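Local coordinates for peptidoglycan synthetase penicillin-binding protein 3 (Bifidobacterium adolescentis, PDB 4YE5) that probably binds penicillin and, as a member of the transpeptidase family, is thought to cross-link peptidoglycan during cell-wall synthesis, at residues Glu470-Arg482 / Met547-Asp560. Residues are numbered along the deposited sequence; the frame is centred on the assembly and turned at random.
Sequences EHYNTFVKVDGYR and MQKYEVPASSPRTD
R482 runs its side chain along S555 and S556 to R558, in the segment after helix 535-549. Its CB passes S555 OG at 3.7 Å, while the backbone N of R482 donates to that same hydroxyl almost straight (2.8 Å, 176°); D513 is a second partner of the hydroxyl. CG lies against S555 CB, and CD reaches S556 O. After a bend at chi3 (52°), the R482 and R558 side chains cross at about a right angle, with R558 CA over one face of the R482 guanidinium, toward its rim. R482 NH1 donates to S556 O at 3.1 Å; the oxygen lies near the guanidinium plane, whereas NH1 sits above the carbonyl plane, off a lone pair. NE pairs with E466, and NH2 packs on R558 CG.

Farther back, the Y481 ring has M547 CG over its centre, 3.6 Å from the centroid, and the selenium of this selenomethionine over the same face, a Met-aromatic contact. Y481 OH donates to V552 O at 2.6 Å; V552 N closes the Schellman motif on M547 O. S555 N bonds G480 O between these anchors. R558 NH1 forms a salt bridge with E470 OE2 (3.2 Å), its hydrogen bond weak at 144°, and R558 NH2 bonds S467. E466 and E470 probably offset the charge of the crossed arginines, holding residues 553-560 against loop 470-482 and helix 455-470.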
ATOM      1  N   GLU A 470      -7.204   6.585  29.583  1.00 16.36           N
ATOM      2  CA  GLU A 470      -7.182   7.551  30.679  1.00 21.45           C
ATOM      3  C   GLU A 470      -6.022   7.299  31.641  1.00 25.46           C
ATOM      4  O   GLU A 470      -5.540   8.217  32.292  1.00 20.15           O
ATOM      5  CB  GLU A 470      -8.505   7.532  31.441  1.00 25.98           C
ATOM      6  CG  GLU A 470      -9.658   8.098  30.640  1.00 27.11           C
ATOM      7  CD  GLU A 470     -10.933   8.161  31.455  1.00 38.05           C
ATOM      8  OE1 GLU A 470     -10.897   7.721  32.624  1.00 41.32           O
ATOM      9  OE2 GLU A 470     -11.965   8.637  30.926  1.00 29.90           O
ATOM     10  N   HIS A 471      -5.571   6.055  31.720  1.00 22.90           N
ATOM     11  CA  HIS A 471      -4.396   5.726  32.527  1.00 26.31           C
ATOM     12  C   HIS A 471      -3.153   6.565  32.137  1.00 20.84           C
ATOM     13  O   HIS A 471      -2.287   6.816  32.973  1.00 24.46           O
ATOM     14  CB  HIS A 471      -4.100   4.222  32.419  1.00 22.06           C
ATOM     15  CG  HIS A 471      -3.078   3.736  33.396  1.00 28.98           C
ATOM     16  ND1 HIS A 471      -3.385   3.444  34.707  1.00 33.17           N
ATOM     17  CD2 HIS A 471      -1.752   3.495  33.255  1.00 27.86           C
ATOM     18  CE1 HIS A 471      -2.293   3.036  35.332  1.00 37.48           C
ATOM     19  NE2 HIS A 471      -1.289   3.056  34.475  1.00 29.63           N
ATOM     20  N   TYR A 472      -3.088   6.999  30.877  1.00 20.55           N
ATOM     21  CA  TYR A 472      -1.957   7.784  30.355  1.00 16.16           C
ATOM     22  C   TYR A 472      -2.320   9.232  30.008  1.00 19.07           C
ATOM     23  O   TYR A 472      -1.577   9.910  29.301  1.00 19.84           O
ATOM     24  CB  TYR A 472      -1.345   7.084  29.117  1.00 15.01           C
ATOM     25  CG  TYR A 472      -0.813   5.711  29.487  1.00 18.75           C
ATOM     26  CD1 TYR A 472       0.151   5.579  30.472  1.00 19.53           C
ATOM     27  CD2 TYR A 472      -1.309   4.556  28.889  1.00 23.03           C
ATOM     28  CE1 TYR A 472       0.644   4.350  30.835  1.00 21.14           C
ATOM     29  CE2 TYR A 472      -0.824   3.309  29.251  1.00 21.35           C
ATOM     30  CZ  TYR A 472       0.140   3.216  30.230  1.00 22.49           C
ATOM     31  OH  TYR A 472       0.623   1.993  30.614  1.00 23.95           O
ATOM     32  N   ASN A 473      -3.439   9.725  30.525  1.00 17.14           N
ATOM     33  CA  ASN A 473      -3.910  11.023  30.067  1.00 21.80           C
ATOM     34  C   ASN A 473      -3.122  12.209  30.616  1.00 24.92           C
ATOM     35  O   ASN A 473      -3.413  13.347  30.262  1.00 26.12           O
ATOM     36  CB  ASN A 473      -5.439  11.205  30.252  1.00 19.72           C
ATOM     37  CG  ASN A 473      -5.855  11.320  31.701  1.00 26.66           C
ATOM     38  OD1 ASN A 473      -5.026  11.305  32.598  1.00 29.17           O
ATOM     39  ND2 ASN A 473      -7.168  11.442  31.938  1.00 29.88           N
ATOM     40  N   THR A 474      -2.132  11.953  31.474  1.00 25.30           N
ATOM     41  CA  THR A 474      -1.234  13.029  31.907  1.00 26.88           C
ATOM     42  C   THR A 474      -0.289  13.448  30.772  1.00 24.04           C
ATOM     43  O   THR A 474       0.252  14.556  30.793  1.00 24.79           O
ATOM     44  CB  THR A 474      -0.398  12.649  33.158  1.00 23.86           C
ATOM     45  OG1 THR A 474       0.217  11.378  32.935  1.00 23.44           O
ATOM     46  CG2 THR A 474      -1.287  12.559  34.415  1.00 26.87           C
ATOM     47  N   PHE A 475      -0.081  12.568  29.786  1.00 20.82           N
ATOM     48  CA  PHE A 475       0.819  12.880  28.667  1.00 18.85           C
ATOM     49  C   PHE A 475       0.294  12.468  27.279  1.00 21.48           C
ATOM     50  O   PHE A 475       0.936  12.747  26.256  1.00 19.78           O
ATOM     51  CB  PHE A 475       2.241  12.328  28.910  1.00 18.40           C
ATOM     52  CG  PHE A 475       2.325  10.828  28.904  1.00 17.22           C
ATOM     53  CD1 PHE A 475       1.924  10.085  30.017  1.00 16.71           C
ATOM     54  CD2 PHE A 475       2.801  10.158  27.793  1.00 19.60           C
ATOM     55  CE1 PHE A 475       1.998   8.699  29.999  1.00 17.13           C
ATOM     56  CE2 PHE A 475       2.876   8.777  27.770  1.00 19.26           C
ATOM     57  CZ  PHE A 475       2.468   8.045  28.858  1.00 16.02           C
ATOM     58  N   VAL A 476      -0.863  11.806  27.233  1.00 20.96           N
ATOM     59  CA  VAL A 476      -1.459  11.429  25.936  1.00 20.06           C
ATOM     60  C   VAL A 476      -2.878  12.009  25.891  1.00 20.63           C
ATOM     61  O   VAL A 476      -3.765  11.551  26.608  1.00 18.24           O
ATOM     62  CB  VAL A 476      -1.499   9.896  25.712  1.00 18.83           C
ATOM     63  CG1 VAL A 476      -2.016   9.562  24.281  1.00 13.31           C
ATOM     64  CG2 VAL A 476      -0.128   9.261  25.943  1.00 16.37           C
ATOM     65  N   LYS A 477      -3.081  13.031  25.068  1.00 20.03           N
ATOM     66  CA  LYS A 477      -4.317  13.808  25.094  1.00 20.30           C
ATOM     67  C   LYS A 477      -4.632  14.305  23.700  1.00 22.79           C
ATOM     68  O   LYS A 477      -3.734  14.721  22.989  1.00 17.61           O
ATOM     69  CB  LYS A 477      -4.163  15.075  25.958  1.00 28.92           C
ATOM     70  CG  LYS A 477      -4.243  14.919  27.470  1.00 37.17           C
ATOM     71  CD  LYS A 477      -4.351  16.314  28.122  1.00 41.38           C
ATOM     72  CE  LYS A 477      -4.008  16.322  29.642  1.00 40.45           C
ATOM     73  NZ  LYS A 477      -2.553  15.970  29.942  1.00 27.66           N
ATOM     74  N   VAL A 478      -5.911  14.301  23.330  1.00 18.77           N
ATOM     75  CA  VAL A 478      -6.363  15.068  22.181  1.00 18.74           C
ATOM     76  C   VAL A 478      -7.514  15.908  22.708  1.00 22.91           C
ATOM     77  O   VAL A 478      -8.597  15.383  22.987  1.00 24.61           O
ATOM     78  CB  VAL A 478      -6.839  14.194  20.991  1.00 22.66           C
ATOM     79  CG1 VAL A 478      -7.352  15.100  19.851  1.00 26.03           C
ATOM     80  CG2 VAL A 478      -5.713  13.329  20.462  1.00 22.25           C
ATOM     81  N   ASP A 479      -7.261  17.204  22.879  1.00 22.15           N
ATOM     82  CA  ASP A 479      -8.194  18.081  23.586  1.00 28.73           C
ATOM     83  C   ASP A 479      -9.590  18.048  22.960  1.00 25.82           C
ATOM     84  O   ASP A 479      -9.735  18.228  21.749  1.00 26.11           O
ATOM     85  CB  ASP A 479      -7.686  19.520  23.618  1.00 33.37           C
ATOM     86  CG  ASP A 479      -8.580  20.425  24.456  1.00 40.62           C
ATOM     87  OD1 ASP A 479      -8.927  20.011  25.581  1.00 40.75           O
ATOM     88  OD2 ASP A 479      -8.946  21.532  23.994  1.00 45.55           O
ATOM     89  N   GLY A 480     -10.593  17.774  23.785  1.00 27.51           N
ATOM     90  CA  GLY A 480     -11.972  17.710  23.334  1.00 32.60           C
ATOM     91  C   GLY A 480     -12.433  16.312  22.940  1.00 32.77           C
ATOM     92  O   GLY A 480     -13.602  16.107  22.638  1.00 27.12           O
ATOM     93  N   TYR A 481     -11.536  15.330  22.934  1.00 24.29           N
ATOM     94  CA  TYR A 481     -11.941  14.019  22.421  1.00 22.14           C
ATOM     95  C   TYR A 481     -11.604  12.868  23.348  1.00 27.52           C
ATOM     96  O   TYR A 481     -10.495  12.787  23.886  1.00 29.17           O
ATOM     97  CB  TYR A 481     -11.318  13.776  21.036  1.00 21.75           C
ATOM     98  CG  TYR A 481     -11.737  14.833  20.019  1.00 26.65           C
ATOM     99  CD1 TYR A 481     -11.029  16.025  19.891  1.00 26.84           C
ATOM    100  CD2 TYR A 481     -12.845  14.642  19.209  1.00 21.06           C
ATOM    101  CE1 TYR A 481     -11.415  16.998  18.980  1.00 25.98           C
ATOM    102  CE2 TYR A 481     -13.235  15.617  18.289  1.00 23.87           C
ATOM    103  CZ  TYR A 481     -12.520  16.788  18.184  1.00 27.10           C
ATOM    104  OH  TYR A 481     -12.904  17.752  17.264  1.00 28.56           O
ATOM    105  N   ARG A 482     -12.555  11.959  23.508  1.00 23.60           N
ATOM    106  CA  ARG A 482     -12.316  10.731  24.268  1.00 23.12           C
ATOM    107  C   ARG A 482     -11.595   9.714  23.394  1.00 23.18           C
ATOM    108  O   ARG A 482     -11.909   9.608  22.213  1.00 21.02           O
ATOM    109  CB  ARG A 482     -13.651  10.173  24.765  1.00 23.92           C
ATOM    110  CG  ARG A 482     -14.303  11.076  25.812  1.00 26.06           C
ATOM    111  CD  ARG A 482     -15.774  10.754  26.044  1.00 21.49           C
ATOM    112  NE  ARG A 482     -16.024   9.342  26.319  1.00 23.16           N
ATOM    113  CZ  ARG A 482     -17.246   8.814  26.382  1.00 29.32           C
ATOM    114  NH1 ARG A 482     -18.319   9.586  26.212  1.00 26.74           N
ATOM    115  NH2 ARG A 482     -17.402   7.524  26.628  1.00 29.39           N
HETATM  116  N   MSE A 547      -9.011  15.010  13.781  1.00 16.46           N
HETATM  117  CA  MSE A 547     -10.231  15.630  14.293  1.00 19.79           C
HETATM  118  C   MSE A 547     -10.409  17.023  13.689  1.00 21.22           C
HETATM  119  O   MSE A 547     -11.524  17.433  13.415  1.00 23.48           O
HETATM  120  CB  MSE A 547     -10.224  15.733  15.836  1.00 18.03           C
HETATM  121  CG  MSE A 547     -10.005  14.436  16.579  1.00 22.07           C
HETATM  122 SE   MSE A 547     -11.453  13.155  16.353  0.60 21.54          SE
HETATM  123  CE  MSE A 547     -10.674  12.035  14.990  1.00 16.68           C
ATOM    124  N   GLN A 548      -9.315  17.753  13.509  1.00 23.71           N
ATOM    125  CA  GLN A 548      -9.385  19.102  12.914  1.00 25.73           C
ATOM    126  C   GLN A 548      -9.675  19.022  11.417  1.00 24.47           C
ATOM    127  O   GLN A 548     -10.528  19.738  10.911  1.00 26.03           O
ATOM    128  CB  GLN A 548      -8.072  19.875  13.154  1.00 29.43           C
ATOM    129  CG  GLN A 548      -7.848  21.118  12.241  1.00 44.78           C
ATOM    130  CD  GLN A 548      -8.404  22.411  12.829  1.00 53.89           C
ATOM    131  OE1 GLN A 548      -8.715  22.480  14.019  1.00 55.11           O
ATOM    132  NE2 GLN A 548      -8.526  23.445  11.993  1.00 51.73           N
ATOM    133  N   LYS A 549      -8.963  18.141  10.706  1.00 21.46           N
ATOM    134  CA  LYS A 549      -9.162  18.018   9.261  1.00 25.33           C
ATOM    135  C   LYS A 549     -10.592  17.639   8.915  1.00 25.99           C
ATOM    136  O   LYS A 549     -11.194  18.231   8.037  1.00 27.50           O
ATOM    137  CB  LYS A 549      -8.214  16.992   8.630  1.00 21.33           C
ATOM    138  CG  LYS A 549      -8.396  16.844   7.096  1.00 21.93           C
ATOM    139  CD  LYS A 549      -7.380  15.811   6.533  1.00 24.32           C
ATOM    140  CE  LYS A 549      -7.720  15.414   5.097  1.00 23.62           C
ATOM    141  NZ  LYS A 549      -7.709  16.626   4.247  1.00 24.76           N
ATOM    142  N   TYR A 550     -11.132  16.640   9.595  1.00 23.61           N
ATOM    143  CA  TYR A 550     -12.476  16.173   9.247  1.00 24.64           C
ATOM    144  C   TYR A 550     -13.560  16.843  10.072  1.00 25.93           C
ATOM    145  O   TYR A 550     -14.738  16.480   9.975  1.00 30.04           O
ATOM    146  CB  TYR A 550     -12.553  14.641   9.336  1.00 21.03           C
ATOM    147  CG  TYR A 550     -11.644  13.993   8.316  1.00 23.56           C
ATOM    148  CD1 TYR A 550     -12.017  13.921   6.970  1.00 25.39           C
ATOM    149  CD2 TYR A 550     -10.392  13.514   8.674  1.00 22.28           C
ATOM    150  CE1 TYR A 550     -11.175  13.355   6.018  1.00 24.63           C
ATOM    151  CE2 TYR A 550      -9.546  12.932   7.726  1.00 22.14           C
ATOM    152  CZ  TYR A 550      -9.940  12.857   6.405  1.00 28.77           C
ATOM    153  OH  TYR A 550      -9.094  12.284   5.464  1.00 23.56           O
ATOM    154  N   GLU A 551     -13.166  17.845  10.862  1.00 23.58           N
ATOM    155  CA  GLU A 551     -14.129  18.625  11.641  1.00 25.70           C
ATOM    156  C   GLU A 551     -15.030  17.713  12.471  1.00 27.44           C
ATOM    157  O   GLU A 551     -16.256  17.826  12.432  1.00 31.04           O
ATOM    158  CB  GLU A 551     -14.967  19.526  10.712  1.00 29.42           C
ATOM    159  CG  GLU A 551     -14.099  20.426   9.817  1.00 27.99           C
ATOM    160  CD  GLU A 551     -14.908  21.399   8.964  1.00 45.27           C
ATOM    161  OE1 GLU A 551     -15.070  21.126   7.755  1.00 45.47           O
ATOM    162  OE2 GLU A 551     -15.375  22.437   9.499  1.00 49.33           O
ATOM    163  N   VAL A 552     -14.412  16.790  13.200  1.00 26.02           N
ATOM    164  CA  VAL A 552     -15.159  15.809  13.987  1.00 24.47           C
ATOM    165  C   VAL A 552     -15.766  16.512  15.207  1.00 28.27           C
ATOM    166  O   VAL A 552     -15.067  17.238  15.913  1.00 29.20           O
ATOM    167  CB  VAL A 552     -14.236  14.640  14.424  1.00 23.82           C
ATOM    168  CG1 VAL A 552     -15.035  13.563  15.184  1.00 25.09           C
ATOM    169  CG2 VAL A 552     -13.519  14.027  13.185  1.00 18.32           C
ATOM    170  N   PRO A 553     -17.072  16.308  15.455  1.00 28.39           N
ATOM    171  CA  PRO A 553     -17.668  16.923  16.643  1.00 29.44           C
ATOM    172  C   PRO A 553     -16.993  16.444  17.929  1.00 25.62           C
ATOM    173  O   PRO A 553     -16.669  15.258  18.036  1.00 28.01           O
ATOM    174  CB  PRO A 553     -19.126  16.437  16.604  1.00 33.57           C
ATOM    175  CG  PRO A 553     -19.376  16.057  15.189  1.00 38.61           C
ATOM    176  CD  PRO A 553     -18.055  15.514  14.694  1.00 30.32           C
ATOM    177  N   ALA A 554     -16.781  17.359  18.874  1.00 25.37           N
ATOM    178  CA  ALA A 554     -16.187  17.037  20.167  1.00 28.34           C
ATOM    179  C   ALA A 554     -16.958  15.938  20.904  1.00 32.83           C
ATOM    180  O   ALA A 554     -18.165  15.792  20.736  1.00 30.24           O
ATOM    181  CB  ALA A 554     -16.092  18.294  21.021  1.00 32.99           C
ATOM    182  N   SER A 555     -16.258  15.165  21.727  1.00 29.02           N
ATOM    183  CA  SER A 555     -16.907  14.103  22.497  1.00 27.40           C
ATOM    184  C   SER A 555     -17.898  14.643  23.515  1.00 26.95           C
ATOM    185  O   SER A 555     -17.772  15.769  23.980  1.00 28.40           O
ATOM    186  CB  SER A 555     -15.854  13.263  23.230  1.00 26.20           C
ATOM    187  OG  SER A 555     -15.071  12.503  22.313  1.00 24.23           O
ATOM    188  N   SER A 556     -18.873  13.815  23.871  1.00 32.56           N
ATOM    189  CA  SER A 556     -19.734  14.058  25.020  1.00 38.88           C
ATOM    190  C   SER A 556     -19.076  13.520  26.294  1.00 37.74           C
ATOM    191  O   SER A 556     -18.188  12.667  26.225  1.00 35.37           O
ATOM    192  CB  SER A 556     -21.093  13.382  24.807  1.00 46.75           C
ATOM    193  OG  SER A 556     -21.794  13.977  23.724  1.00 54.41           O
ATOM    194  N   PRO A 557     -19.496  14.026  27.466  1.00 37.97           N
ATOM    195  CA  PRO A 557     -18.909  13.539  28.718  1.00 31.89           C
ATOM    196  C   PRO A 557     -19.072  12.027  28.891  1.00 32.24           C
ATOM    197  O   PRO A 557     -20.105  11.457  28.525  1.00 27.80           O
ATOM    198  CB  PRO A 557     -19.720  14.284  29.792  1.00 38.81           C
ATOM    199  CG  PRO A 557     -20.150  15.560  29.122  1.00 34.95           C
ATOM    200  CD  PRO A 557     -20.416  15.160  27.687  1.00 38.63           C
ATOM    201  N   ARG A 558     -18.041  11.380  29.421  1.00 30.18           N
ATOM    202  CA  ARG A 558     -18.104   9.962  29.764  1.00 28.33           C
ATOM    203  C   ARG A 558     -18.970   9.732  31.017  1.00 35.29           C
ATOM    204  O   ARG A 558     -18.690  10.290  32.074  1.00 35.77           O
ATOM    205  CB  ARG A 558     -16.684   9.424  29.991  1.00 25.66           C
ATOM    206  CG  ARG A 558     -16.615   7.905  30.111  1.00 28.11           C
ATOM    207  CD  ARG A 558     -15.187   7.402  30.398  1.00 31.95           C
ATOM    208  NE  ARG A 558     -15.153   5.946  30.309  1.00 21.61           N
ATOM    209  CZ  ARG A 558     -14.223   5.169  30.847  1.00 28.27           C
ATOM    210  NH1 ARG A 558     -13.210   5.699  31.524  1.00 21.86           N
ATOM    211  NH2 ARG A 558     -14.315   3.852  30.706  1.00 29.91           N
ATOM    212  N   THR A 559     -20.011   8.906  30.910  1.00 37.51           N
ATOM    213  CA  THR A 559     -20.895   8.681  32.053  1.00 41.87           C
ATOM    214  C   THR A 559     -21.049   7.224  32.458  1.00 38.80           C
ATOM    215  O   THR A 559     -21.771   6.925  33.397  1.00 42.51           O
ATOM    216  CB  THR A 559     -22.325   9.222  31.800  1.00 45.07           C
ATOM    217  OG1 THR A 559     -22.901   8.552  30.670  1.00 44.64           O
ATOM    218  CG2 THR A 559     -22.315  10.740  31.571  1.00 41.83           C
ATOM    219  N   ASP A 560     -20.409   6.308  31.748  1.00 33.55           N
ATOM    220  CA  ASP A 560     -20.675   4.894  32.004  1.00 38.24           C
ATOM    221  C   ASP A 560     -19.420   4.047  32.256  1.00 34.21           C
ATOM    222  O   ASP A 560     -19.398   2.863  31.916  1.00 26.52           O
ATOM    223  CB  ASP A 560     -21.490   4.297  30.847  1.00 42.09           C
ATOM    224  CG  ASP A 560     -20.743   4.340  29.509  1.00 47.64           C
ATOM    225  OD1 ASP A 560     -19.673   4.992  29.413  1.00 40.13           O
ATOM    226  OD2 ASP A 560     -21.249   3.726  28.540  1.00 48.99           O
TER
HETATM  227  O   HOH W   1     -15.503  17.098  24.665  1.00 42.94           O
HETATM  228  O   HOH W   2     -20.396   7.430  28.339  1.00 37.44           O